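PDB 6HDT: short afifavidin from Afifella pfennigii, which binds biotin and 2-iminobiotin in a strong non-covalent complex, although its exact biological role is still obscure. Local coordinates for residues Asp27-Thr32 with Gly43-Asn48; Tyr59-Leu64 with Phe72-Asp77; Ile102-Asn107 with Asp123-Val128. All coordinates share one frame; numbering follows the deposited sequence.

Contact 1. Residues Asp27-Thr32 with Gly43-Asn48; sequences DGSTMT and GFYVNN. With BTN (biotin), chain E.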
loop_
_atom_site.group_PDB
_atom_site.type_symbol
_atom_site.label_atom_id
_atom_site.label_comp_id
_atom_site.label_asym_id
_atom_site.label_seq_id
_atom_site.Cartn_x
_atom_site.Cartn_y
_atom_site.Cartn_z
ATOM N N ASP A 27 -14.576 -13.052 -3.313
ATOM C CA ASP A 27 -14.099 -14.178 -4.072
ATOM C C ASP A 27 -13.493 -15.270 -3.209
ATOM O O ASP A 27 -12.928 -16.213 -3.740
ATOM C CB ASP A 27 -13.074 -13.720 -5.103
ATOM C CG ASP A 27 -13.703 -12.878 -6.196
ATOM O OD1 ASP A 27 -14.709 -13.335 -6.783
ATOM O OD2 ASP A 27 -13.202 -11.766 -6.453
ATOM N N GLY A 28 -13.610 -15.148 -1.888
ATOM C CA GLY A 28 -13.075 -16.150 -0.960
ATOM C C GLY A 28 -11.582 -16.075 -0.663
ATOM O O GLY A 28 -11.037 -16.977 -0.011
ATOM N N SER A 29 -10.912 -15.023 -1.133
ATOM C CA SER A 29 -9.533 -14.777 -0.685
ATOM C C SER A 29 -9.617 -14.430 0.805
ATOM O O SER A 29 -10.638 -13.895 1.288
ATOM C CB SER A 29 -8.815 -13.705 -1.507
ATOM O OG SER A 29 -8.771 -14.105 -2.875
ATOM N N THR A 30 -8.586 -14.838 1.530
ATOM C CA THR A 30 -8.521 -14.587 2.957
ATOM C C THR A 30 -7.257 -13.812 3.291
ATOM O O THR A 30 -6.190 -13.876 2.589
ATOM C CB THR A 30 -8.565 -15.895 3.787
ATOM O OG1 THR A 30 -7.572 -16.810 3.326
ATOM C CG2 THR A 30 -9.937 -16.564 3.673
ATOM N N MET A 31 -7.349 -13.089 4.388
ATOM C CA MET A 31 -6.169 -12.473 4.927
ATOM C C MET A 31 -6.294 -12.357 6.416
ATOM O O MET A 31 -7.410 -12.295 6.961
ATOM C CB MET A 31 -5.940 -11.115 4.270
ATOM C CG MET A 31 -6.981 -10.067 4.604
ATOM S SD MET A 31 -6.568 -8.421 3.989
ATOM C CE MET A 31 -8.035 -7.606 4.624
ATOM N N THR A 32 -5.142 -12.267 7.056
ATOM C CA THR A 32 -5.090 -11.907 8.449
ATOM C C THR A 32 -4.322 -10.597 8.589
ATOM O O THR A 32 -3.281 -10.394 7.968
ATOM C CB THR A 32 -4.476 -13.037 9.313
ATOM O OG1 THR A 32 -5.302 -14.203 9.263
ATOM C CG2 THR A 32 -4.305 -12.591 10.754
ATOM N N GLY A 43 0.650 -8.841 8.103
ATOM C CA GLY A 43 -0.181 -10.019 8.012
ATOM C C GLY A 43 0.256 -10.869 6.837
ATOM O O GLY A 43 1.428 -10.853 6.450
ATOM N N PHE A 44 -0.721 -11.565 6.285
ATOM C CA PHE A 44 -0.589 -12.420 5.105
ATOM C C PHE A 44 -1.909 -12.483 4.347
ATOM O O PHE A 44 -2.995 -12.204 4.895
ATOM C CB PHE A 44 -0.111 -13.831 5.471
ATOM C CG PHE A 44 -1.158 -14.682 6.144
ATOM C CD1 PHE A 44 -2.069 -15.440 5.407
ATOM C CD2 PHE A 44 -1.215 -14.733 7.530
ATOM C CE1 PHE A 44 -3.033 -16.215 6.044
ATOM C CE2 PHE A 44 -2.149 -15.520 8.162
ATOM C CZ PHE A 44 -3.068 -16.255 7.426
ATOM N N TYR A 45 -1.790 -12.837 3.070
ATOM C CA TYR A 45 -2.890 -12.853 2.135
ATOM C C TYR A 45 -2.924 -14.138 1.368
ATOM O O TYR A 45 -1.904 -14.576 0.840
ATOM C CB TYR A 45 -2.769 -11.689 1.159
ATOM C CG TYR A 45 -4.063 -11.307 0.483
ATOM C CD1 TYR A 45 -4.485 -11.942 -0.675
ATOM C CD2 TYR A 45 -4.857 -10.284 1.002
ATOM C CE1 TYR A 45 -5.684 -11.581 -1.306
ATOM C CE2 TYR A 45 -6.043 -9.920 0.386
ATOM C CZ TYR A 45 -6.450 -10.562 -0.781
ATOM O OH TYR A 45 -7.623 -10.244 -1.408
ATOM N N VAL A 46 -4.107 -14.728 1.278
ATOM C CA VAL A 46 -4.271 -15.949 0.499
ATOM C C VAL A 46 -5.250 -15.691 -0.610
ATOM O O VAL A 46 -6.447 -15.490 -0.379
ATOM C CB VAL A 46 -4.678 -17.170 1.330
ATOM C CG1 VAL A 46 -4.846 -18.395 0.419
ATOM C CG2 VAL A 46 -3.628 -17.448 2.394
ATOM N N ASN A 47 -4.721 -15.687 -1.828
ATOM C CA ASN A 47 -5.522 -15.439 -3.013
ATOM C C ASN A 47 -6.278 -16.699 -3.433
ATOM O O ASN A 47 -5.677 -17.761 -3.608
ATOM C CB ASN A 47 -4.643 -14.896 -4.142
ATOM C CG ASN A 47 -5.350 -14.863 -5.469
ATOM O OD1 ASN A 47 -6.503 -14.464 -5.547
ATOM N ND2 ASN A 47 -4.652 -15.274 -6.539
ATOM N N ASN A 48 -7.596 -16.571 -3.548
ATOM C CA ASN A 48 -8.390 -17.689 -4.000
ATOM C C ASN A 48 -9.264 -17.258 -5.234
ATOM O O ASN A 48 -10.086 -18.022 -5.726
ATOM C CB ASN A 48 -9.122 -18.319 -2.764
ATOM C CG ASN A 48 -8.141 -18.743 -1.607
ATOM O OD1 ASN A 48 -7.112 -19.395 -1.835
ATOM N ND2 ASN A 48 -8.479 -18.378 -0.358
HETATM C C11 BTN E . -1.286 -12.358 -9.978
HETATM O O11 BTN E . -0.527 -11.581 -10.588
HETATM O O12 BTN E . -2.185 -13.006 -10.565
HETATM C C10 BTN E . -1.094 -12.482 -8.476
HETATM C C9 BTN E . -2.401 -12.735 -7.727
HETATM C C8 BTN E . -3.318 -11.509 -7.724
HETATM C C7 BTN E . -4.676 -11.755 -7.070
HETATM C C2 BTN E . -5.500 -10.472 -7.107
HETATM S S1 BTN E . -5.007 -9.216 -5.940
HETATM C C6 BTN E . -6.518 -8.325 -6.175
HETATM C C5 BTN E . -7.590 -9.389 -6.322
HETATM N N1 BTN E . -8.167 -9.770 -5.063
HETATM C C3 BTN E . -7.940 -11.025 -4.679
HETATM O O3 BTN E . -8.388 -11.532 -3.635
HETATM N N2 BTN E . -7.164 -11.615 -5.624
HETATM C C4 BTN E . -6.965 -10.722 -6.755
#
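Ser-29 and Tyr-45 close on the same atom, the ureido oxygen O3 of biotin. Ser-29 OG donates to O3 at 2.7 Å, and the phenol OH of Tyr-45 does the same from a ring that carries O3 at its edge. Ser-29 OG is at the same time an acceptor: the backbone N of Asn-48 points almost straight at it, 2.8 Å away and 178° at the hydrogen, which fixes the rotation of the hydroxyl oxygen. One residue earlier, Asn-47 OD1 takes the N2 hydrogen of biotin at 2.9 Å; with CG anti to the backbone N (chi1 169°), this amide reaches from the 43-48 side to the ligand. The backbone N of Ala-49 also bonds OD1. These residues stand at the open end of a beta hairpin in the avidin-type barrel, where strand 30-35 begins and the antiparallel strand 40-46 ends, both passing into loops that line the biotin pocket. Deeper inside, Met-31 and Tyr-45 form a non-hydrogen-bonded pair. Met-31 CB lies 3.5 Å from Tyr-45 CD2, and its sulfur sits at the ring edge, 5.0 Å from the centroid, in a Met-aromatic contact. The carbonyl O of Thr-30 lies over one face of the same ring. The outer face is looser. There Thr-30 and Val-46 stand side by side, Thr-30 OG1 against Val-46 CB, while the exposed Phe-44 ring slants across Thr-32, its CZ 3.5 Å from Thr-32 OG1.

Contact 2. Residues Tyr59-Leu64 with Phe72-Asp77; sequences YPLVGL and FTVAWD. With BTN (biotin), chain E.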
loop_
_atom_site.group_PDB
_atom_site.type_symbol
_atom_site.label_atom_id
_atom_site.label_comp_id
_atom_site.label_asym_id
_atom_site.label_seq_id
_atom_site.Cartn_x
_atom_site.Cartn_y
_atom_site.Cartn_z
ATOM N N TYR A 59 0.952 -15.087 1.161
ATOM C CA TYR A 59 1.921 -14.064 0.764
ATOM C C TYR A 59 2.009 -12.977 1.830
ATOM O O TYR A 59 0.995 -12.602 2.463
ATOM C CB TYR A 59 1.555 -13.483 -0.594
ATOM C CG TYR A 59 1.764 -14.480 -1.695
ATOM C CD1 TYR A 59 0.809 -15.443 -1.995
ATOM C CD2 TYR A 59 2.955 -14.489 -2.420
ATOM C CE1 TYR A 59 1.029 -16.403 -2.997
ATOM C CE2 TYR A 59 3.160 -15.421 -3.426
ATOM C CZ TYR A 59 2.207 -16.380 -3.701
ATOM O OH TYR A 59 2.433 -17.300 -4.709
ATOM N N PRO A 60 3.224 -12.475 2.074
ATOM C CA PRO A 60 3.386 -11.397 3.054
ATOM C C PRO A 60 2.589 -10.155 2.671
ATOM O O PRO A 60 2.427 -9.840 1.491
ATOM C CB PRO A 60 4.896 -11.122 3.051
ATOM C CG PRO A 60 5.514 -12.322 2.401
ATOM C CD PRO A 60 4.502 -12.851 1.441
ATOM N N LEU A 61 2.053 -9.476 3.682
ATOM C CA LEU A 61 1.414 -8.183 3.453
ATOM C C LEU A 61 1.932 -7.138 4.450
ATOM O O LEU A 61 2.236 -7.468 5.600
ATOM C CB LEU A 61 -0.108 -8.320 3.398
ATOM C CG LEU A 61 -1.093 -8.105 4.546
ATOM C CD1 LEU A 61 -1.114 -6.712 5.152
ATOM C CD2 LEU A 61 -2.467 -8.442 4.004
ATOM N N VAL A 62 2.101 -5.897 3.958
ATOM C CA VAL A 62 2.515 -4.756 4.795
ATOM C C VAL A 62 1.730 -3.507 4.460
ATOM O O VAL A 62 1.353 -3.285 3.327
ATOM C CB VAL A 62 4.022 -4.456 4.697
ATOM C CG1 VAL A 62 4.817 -5.712 5.019
ATOM C CG2 VAL A 62 4.385 -3.877 3.345
ATOM N N GLY A 63 1.429 -2.702 5.471
ATOM C CA GLY A 63 0.665 -1.502 5.214
ATOM C C GLY A 63 0.719 -0.554 6.380
ATOM O O GLY A 63 1.549 -0.699 7.293
ATOM N N LEU A 64 -0.160 0.437 6.314
ATOM C CA LEU A 64 -0.362 1.383 7.396
ATOM C C LEU A 64 -1.844 1.638 7.571
ATOM O O LEU A 64 -2.647 1.405 6.693
ATOM C CB LEU A 64 0.334 2.707 7.110
ATOM C CG LEU A 64 1.858 2.651 7.017
ATOM C CD1 LEU A 64 2.397 3.893 6.317
ATOM C CD2 LEU A 64 2.490 2.424 8.380
ATOM N N PHE A 72 -2.632 -1.468 2.200
ATOM C CA PHE A 72 -1.653 -2.530 2.320
ATOM C C PHE A 72 -1.282 -3.111 0.978
ATOM O O PHE A 72 -2.040 -3.059 0.016
ATOM C CB PHE A 72 -2.098 -3.646 3.265
ATOM C CG PHE A 72 -3.441 -4.246 2.931
ATOM C CD1 PHE A 72 -4.610 -3.740 3.482
ATOM C CD2 PHE A 72 -3.532 -5.354 2.118
ATOM C CE1 PHE A 72 -5.832 -4.301 3.176
ATOM C CE2 PHE A 72 -4.751 -5.918 1.796
ATOM C CZ PHE A 72 -5.921 -5.395 2.347
ATOM N N THR A 73 -0.067 -3.645 0.944
ATOM C CA THR A 73 0.511 -4.167 -0.292
ATOM C C THR A 73 0.927 -5.618 -0.145
ATOM O O THR A 73 1.376 -6.010 0.919
ATOM C CB THR A 73 1.717 -3.321 -0.694
ATOM O OG1 THR A 73 1.280 -1.993 -0.929
ATOM C CG2 THR A 73 2.403 -3.846 -1.950
ATOM N N VAL A 74 0.777 -6.397 -1.218
ATOM C CA VAL A 74 1.268 -7.772 -1.306
ATOM C C VAL A 74 2.095 -7.894 -2.606
ATOM O O VAL A 74 1.620 -7.602 -3.712
ATOM C CB VAL A 74 0.128 -8.796 -1.362
ATOM C CG1 VAL A 74 0.656 -10.186 -1.714
ATOM C CG2 VAL A 74 -0.652 -8.815 -0.068
ATOM N N ALA A 75 3.332 -8.319 -2.443
ATOM C CA ALA A 75 4.176 -8.665 -3.581
ATOM C C ALA A 75 4.044 -10.179 -3.851
ATOM O O ALA A 75 4.245 -10.992 -2.932
ATOM C CB ALA A 75 5.601 -8.306 -3.246
ATOM N N TRP A 76 3.708 -10.569 -5.087
ATOM C CA TRP A 76 3.332 -11.964 -5.356
ATOM C C TRP A 76 4.557 -12.843 -5.598
ATOM O O TRP A 76 4.749 -13.362 -6.690
ATOM C CB TRP A 76 2.296 -12.036 -6.484
ATOM C CG TRP A 76 1.046 -11.297 -6.087
ATOM C CD1 TRP A 76 0.665 -10.067 -6.485
ATOM C CD2 TRP A 76 0.056 -11.747 -5.151
ATOM N NE1 TRP A 76 -0.540 -9.688 -5.838
ATOM C CE2 TRP A 76 -0.931 -10.729 -5.048
ATOM C CE3 TRP A 76 -0.132 -12.943 -4.446
ATOM C CZ2 TRP A 76 -2.040 -10.857 -4.222
ATOM C CZ3 TRP A 76 -1.230 -13.049 -3.613
ATOM C CH2 TRP A 76 -2.176 -12.029 -3.542
ATOM N N ASP A 77 5.369 -13.006 -4.546
ATOM C CA ASP A 77 6.444 -13.971 -4.524
ATOM C C ASP A 77 6.530 -14.600 -3.131
ATOM O O ASP A 77 6.424 -13.918 -2.115
ATOM C CB ASP A 77 7.760 -13.316 -4.898
ATOM C CG ASP A 77 8.910 -14.303 -4.898
ATOM O OD1 ASP A 77 8.945 -15.186 -5.796
ATOM O OD2 ASP A 77 9.767 -14.206 -3.993
HETATM C C11 BTN E . -1.286 -12.358 -9.978
HETATM O O11 BTN E . -0.527 -11.581 -10.588
HETATM O O12 BTN E . -2.185 -13.006 -10.565
HETATM C C10 BTN E . -1.094 -12.482 -8.476
HETATM C C9 BTN E . -2.401 -12.735 -7.727
HETATM C C8 BTN E . -3.318 -11.509 -7.724
HETATM C C7 BTN E . -4.676 -11.755 -7.070
HETATM C C2 BTN E . -5.500 -10.472 -7.107
HETATM S S1 BTN E . -5.007 -9.216 -5.940
HETATM C C6 BTN E . -6.518 -8.325 -6.175
HETATM C C5 BTN E . -7.590 -9.389 -6.322
HETATM N N1 BTN E . -8.167 -9.770 -5.063
HETATM C C3 BTN E . -7.940 -11.025 -4.679
HETATM O O3 BTN E . -8.388 -11.532 -3.635
HETATM N N2 BTN E . -7.164 -11.615 -5.624
HETATM C C4 BTN E . -6.965 -10.722 -6.755
HETATM O O HOH W 1 4.356 -10.002 -0.279
HETATM O O HOH W 2 1.647 -0.806 1.489
#
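The beta hairpin of strands 58-66 and 69-77 supplies part of the avidin barrel wall and, at its Trp-76 end, part of the biotin pocket. Val-62 and Thr-73 form the antiparallel hydrogen-bonded pair, Thr-73 N giving to Val-62 O at 2.8 Å and Val-62 N returning to Thr-73 O. Next to it Gly-63 faces Phe-72 with the two CA atoms only 3.8 Å apart; a side chain on Gly-63 would run into Phe-72 CB. On the inner face the methyls of Leu-61 slant against Phe-72, CD1 meeting its CB and CD2 the ring atom CD2. Towards the pocket the strands part, and a water bridges the gap by donating to both Pro-60 O and Ala-75 O. Here Trp-76, at the centre of an inverse gamma turn, swings its indole beside Tyr-59 in an edge-to-face stack: the six-membered ring presents its edge to the tyrosine face, centroids 5.0 Å apart and planes at 61°. Tyr-59 OH bonds Ala-81 O, and Trp-76 NE1 bonds Thr-87 OG1, so both rings are tied at their polar ends. Val-62 and Thr-73 pack on Leu-64 and Gly-71 of the second subunit. With CG beside the backbone N (chi1 -61°), the indole is sandwiched between Val-74 CG1, centred 3.6 Å above one face, and the valeryl chain of biotin over the other, where C10 comes within 3.4 Å of Trp-76 CG.

Contact 3. Residues Ile102-Asn107 with Asp123-Val128; sequences IVTDWN and DTFTLV. With BTN (biotin), chain E.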
loop_
_atom_site.group_PDB
_atom_site.type_symbol
_atom_site.label_atom_id
_atom_site.label_comp_id
_atom_site.label_asym_id
_atom_site.label_seq_id
_atom_site.Cartn_x
_atom_site.Cartn_y
_atom_site.Cartn_z
ATOM N N ILE A 102 -14.616 -4.221 5.390
ATOM C CA ILE A 102 -13.660 -3.305 4.776
ATOM C C ILE A 102 -13.989 -3.179 3.292
ATOM O O ILE A 102 -13.944 -4.167 2.560
ATOM C CB ILE A 102 -12.191 -3.762 4.864
ATOM C CG1 ILE A 102 -11.837 -4.325 6.254
ATOM C CG2 ILE A 102 -11.282 -2.592 4.501
ATOM C CD1 ILE A 102 -10.469 -4.972 6.315
ATOM N N VAL A 103 -14.276 -1.958 2.855
ATOM C CA VAL A 103 -14.555 -1.634 1.471
ATOM C C VAL A 103 -13.237 -1.119 0.912
ATOM O O VAL A 103 -12.724 -0.116 1.400
ATOM C CB VAL A 103 -15.639 -0.541 1.377
ATOM C CG1 VAL A 103 -15.840 -0.109 -0.065
ATOM C CG2 VAL A 103 -16.969 -1.027 1.972
ATOM N N THR A 104 -12.696 -1.811 -0.101
ATOM C CA THR A 104 -11.427 -1.419 -0.673
ATOM C C THR A 104 -11.485 -1.335 -2.178
ATOM O O THR A 104 -12.317 -1.979 -2.821
ATOM C CB THR A 104 -10.302 -2.438 -0.322
ATOM O OG1 THR A 104 -10.481 -3.652 -1.077
ATOM C CG2 THR A 104 -10.263 -2.735 1.151
ATOM N N ASP A 105 -10.549 -0.555 -2.716
ATOM C CA ASP A 105 -10.187 -0.584 -4.142
ATOM C C ASP A 105 -8.733 -1.028 -4.231
ATOM O O ASP A 105 -7.949 -0.811 -3.321
ATOM C CB ASP A 105 -10.314 0.804 -4.792
ATOM C CG ASP A 105 -11.760 1.287 -4.929
ATOM O OD1 ASP A 105 -12.673 0.439 -4.954
ATOM O OD2 ASP A 105 -11.963 2.513 -5.103
ATOM N N TRP A 106 -8.376 -1.677 -5.326
ATOM C CA TRP A 106 -7.013 -2.179 -5.444
ATOM C C TRP A 106 -6.503 -1.933 -6.804
ATOM O O TRP A 106 -7.278 -1.830 -7.760
ATOM C CB TRP A 106 -6.912 -3.678 -5.116
ATOM C CG TRP A 106 -7.841 -4.628 -5.862
ATOM C CD1 TRP A 106 -9.012 -5.180 -5.378
ATOM C CD2 TRP A 106 -7.671 -5.169 -7.190
ATOM N NE1 TRP A 106 -9.576 -5.990 -6.314
ATOM C CE2 TRP A 106 -8.767 -6.026 -7.429
ATOM C CE3 TRP A 106 -6.678 -5.039 -8.198
ATOM C CZ2 TRP A 106 -8.939 -6.708 -8.618
ATOM C CZ3 TRP A 106 -6.855 -5.741 -9.393
ATOM C CH2 TRP A 106 -7.970 -6.559 -9.589
ATOM N N ASN A 107 -5.182 -1.818 -6.850
ATOM C CA ASN A 107 -4.443 -1.755 -8.090
ATOM C C ASN A 107 -3.413 -2.861 -8.085
ATOM O O ASN A 107 -2.842 -3.128 -7.052
ATOM C CB ASN A 107 -3.714 -0.418 -8.165
ATOM C CG ASN A 107 -4.637 0.754 -8.434
ATOM O OD1 ASN A 107 -5.475 0.712 -9.331
ATOM N ND2 ASN A 107 -4.492 1.800 -7.636
ATOM N N ASP A 123 -12.454 -4.959 -3.768
ATOM C CA ASP A 123 -12.704 -6.077 -2.872
ATOM C C ASP A 123 -13.388 -5.540 -1.604
ATOM O O ASP A 123 -12.995 -4.486 -1.055
ATOM C CB ASP A 123 -11.425 -6.782 -2.405
ATOM C CG ASP A 123 -10.768 -7.639 -3.469
ATOM O OD1 ASP A 123 -11.412 -7.946 -4.507
ATOM O OD2 ASP A 123 -9.573 -8.000 -3.248
ATOM N N THR A 124 -14.372 -6.298 -1.154
ATOM C CA THR A 124 -15.032 -6.075 0.125
ATOM C C THR A 124 -14.735 -7.270 1.029
ATOM O O THR A 124 -15.057 -8.433 0.695
ATOM C CB THR A 124 -16.544 -5.930 -0.045
ATOM O OG1 THR A 124 -16.786 -4.841 -0.937
ATOM C CG2 THR A 124 -17.205 -5.619 1.295
ATOM N N PHE A 125 -14.135 -6.967 2.182
ATOM C CA PHE A 125 -13.711 -7.961 3.119
ATOM C C PHE A 125 -14.686 -7.990 4.262
ATOM O O PHE A 125 -15.214 -6.942 4.658
ATOM C CB PHE A 125 -12.323 -7.657 3.618
ATOM C CG PHE A 125 -11.258 -7.742 2.552
ATOM C CD1 PHE A 125 -10.933 -6.635 1.818
ATOM C CD2 PHE A 125 -10.610 -8.930 2.304
ATOM C CE1 PHE A 125 -9.918 -6.698 0.834
ATOM C CE2 PHE A 125 -9.628 -9.011 1.328
ATOM C CZ PHE A 125 -9.300 -7.894 0.592
ATOM N N THR A 126 -14.977 -9.188 4.752
ATOM C CA THR A 126 -15.793 -9.296 5.975
ATOM C C THR A 126 -15.031 -10.003 7.089
ATOM O O THR A 126 -14.262 -10.970 6.848
ATOM C CB THR A 126 -17.138 -9.988 5.694
ATOM O OG1 THR A 126 -16.913 -11.332 5.276
ATOM C CG2 THR A 126 -17.910 -9.257 4.589
ATOM N N LEU A 127 -15.257 -9.525 8.318
ATOM C CA LEU A 127 -14.556 -10.033 9.473
ATOM C C LEU A 127 -15.073 -11.418 9.780
ATOM O O LEU A 127 -16.269 -11.608 9.947
ATOM C CB LEU A 127 -14.795 -9.133 10.694
ATOM C CG LEU A 127 -14.104 -9.567 11.979
ATOM C CD1 LEU A 127 -12.578 -9.526 11.831
ATOM C CD2 LEU A 127 -14.593 -8.698 13.137
ATOM N N VAL A 128 -14.157 -12.366 9.900
ATOM C CA VAL A 128 -14.467 -13.745 10.244
ATOM C C VAL A 128 -14.481 -13.826 11.755
ATOM O O VAL A 128 -13.440 -13.658 12.384
ATOM C CB VAL A 128 -13.368 -14.685 9.715
ATOM C CG1 VAL A 128 -13.613 -16.120 10.172
ATOM C CG2 VAL A 128 -13.286 -14.590 8.206
HETATM C C11 BTN E . -1.286 -12.358 -9.978
HETATM O O11 BTN E . -0.527 -11.581 -10.588
HETATM O O12 BTN E . -2.185 -13.006 -10.565
HETATM C C10 BTN E . -1.094 -12.482 -8.476
HETATM C C9 BTN E . -2.401 -12.735 -7.727
HETATM C C8 BTN E . -3.318 -11.509 -7.724
HETATM C C7 BTN E . -4.676 -11.755 -7.070
HETATM C C2 BTN E . -5.500 -10.472 -7.107
HETATM S S1 BTN E . -5.007 -9.216 -5.940
HETATM C C6 BTN E . -6.518 -8.325 -6.175
HETATM C C5 BTN E . -7.590 -9.389 -6.322
HETATM N N1 BTN E . -8.167 -9.770 -5.063
HETATM C C3 BTN E . -7.940 -11.025 -4.679
HETATM O O3 BTN E . -8.388 -11.532 -3.635
HETATM N N2 BTN E . -7.164 -11.615 -5.624
HETATM C C4 BTN E . -6.965 -10.722 -6.755
HETATM O O HOH W 3 -15.071 -2.635 -2.402
#
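Trp-106 and Asp-123 meet beside the bicyclic rings of biotin, and polar bonds come first. Asp-123 OD2 receives the N1 hydrogen of the ligand at 2.9 Å in a nearly straight bond, 172° at the hydrogen. Its other oxygen, OD1, takes a weak, bent bond from Trp-106 NE1 at 3.2 Å, ring and carboxylate planes being 50° apart. Stronger support comes from outside the pair: Gln-26 NE2 donates to OD1 and Trp-89 NE1 to OD2, which holds the buried carboxylate in place for the ligand. Asp-123 O, a backbone acceptor, is gripped twice by Thr-104, by its backbone N at 2.9 Å and its hydroxyl OG1 at 2.6 Å. With chi1 at 73°, OG1 sits between the backbone N and the carbonyl carbon, close enough to its own N for both to reach one acceptor. Ile-102 and Phe-125 exchange N-H and C=O in both directions.

Aromatic and apolar contacts lie on the inner face. One face of the Trp-106 indole covers the C5-C6 edge of biotin, C6 standing 3.4 Å above the ring plane and over its centre. An alanine in place of Trp-106 has no indole, and is likely to leave C5 and C6 of biotin without their aromatic cover and Asp-123 OD1 without its weak partner NE1. Further down the barrel, the Phe-125 ring meets a hydroxyl with its edge, CE1 3.6 Å from Thr-104 OG1, and its CB touches Ile-102 CB.

The hairpin 99-110/117-127 ends the strand order of the avidin barrel: strand 82-96 flanks it through Val-103 and Asp-105, while Thr-126 bonds to Val-24 of strand 20-24 and so closes the circle.

In the fold
All three contacts are hairpins of one closed antiparallel barrel, and each sends at least one residue to the same biotin. Contacts 1 and 2 are direct neighbours, joined where Tyr-45 N meets Tyr-59 O; contact 3 reaches contact 1 across the interior, Met-31 CE resting on Phe-125 and Ile-102, but does not touch contact 2. Contacts 2 and 3 are buried and both meet the second subunit, whereas contact 1 is partly exposed on its outer face and touches no other protein chain of the assembly. Their chemistry divides accordingly: contact 1 offers polar groups to the ureido oxygen and N2, contact 2 gives an aromatic surface to the valeryl chain, and contact 3 combines a carboxylate for N1 with a second indole wall.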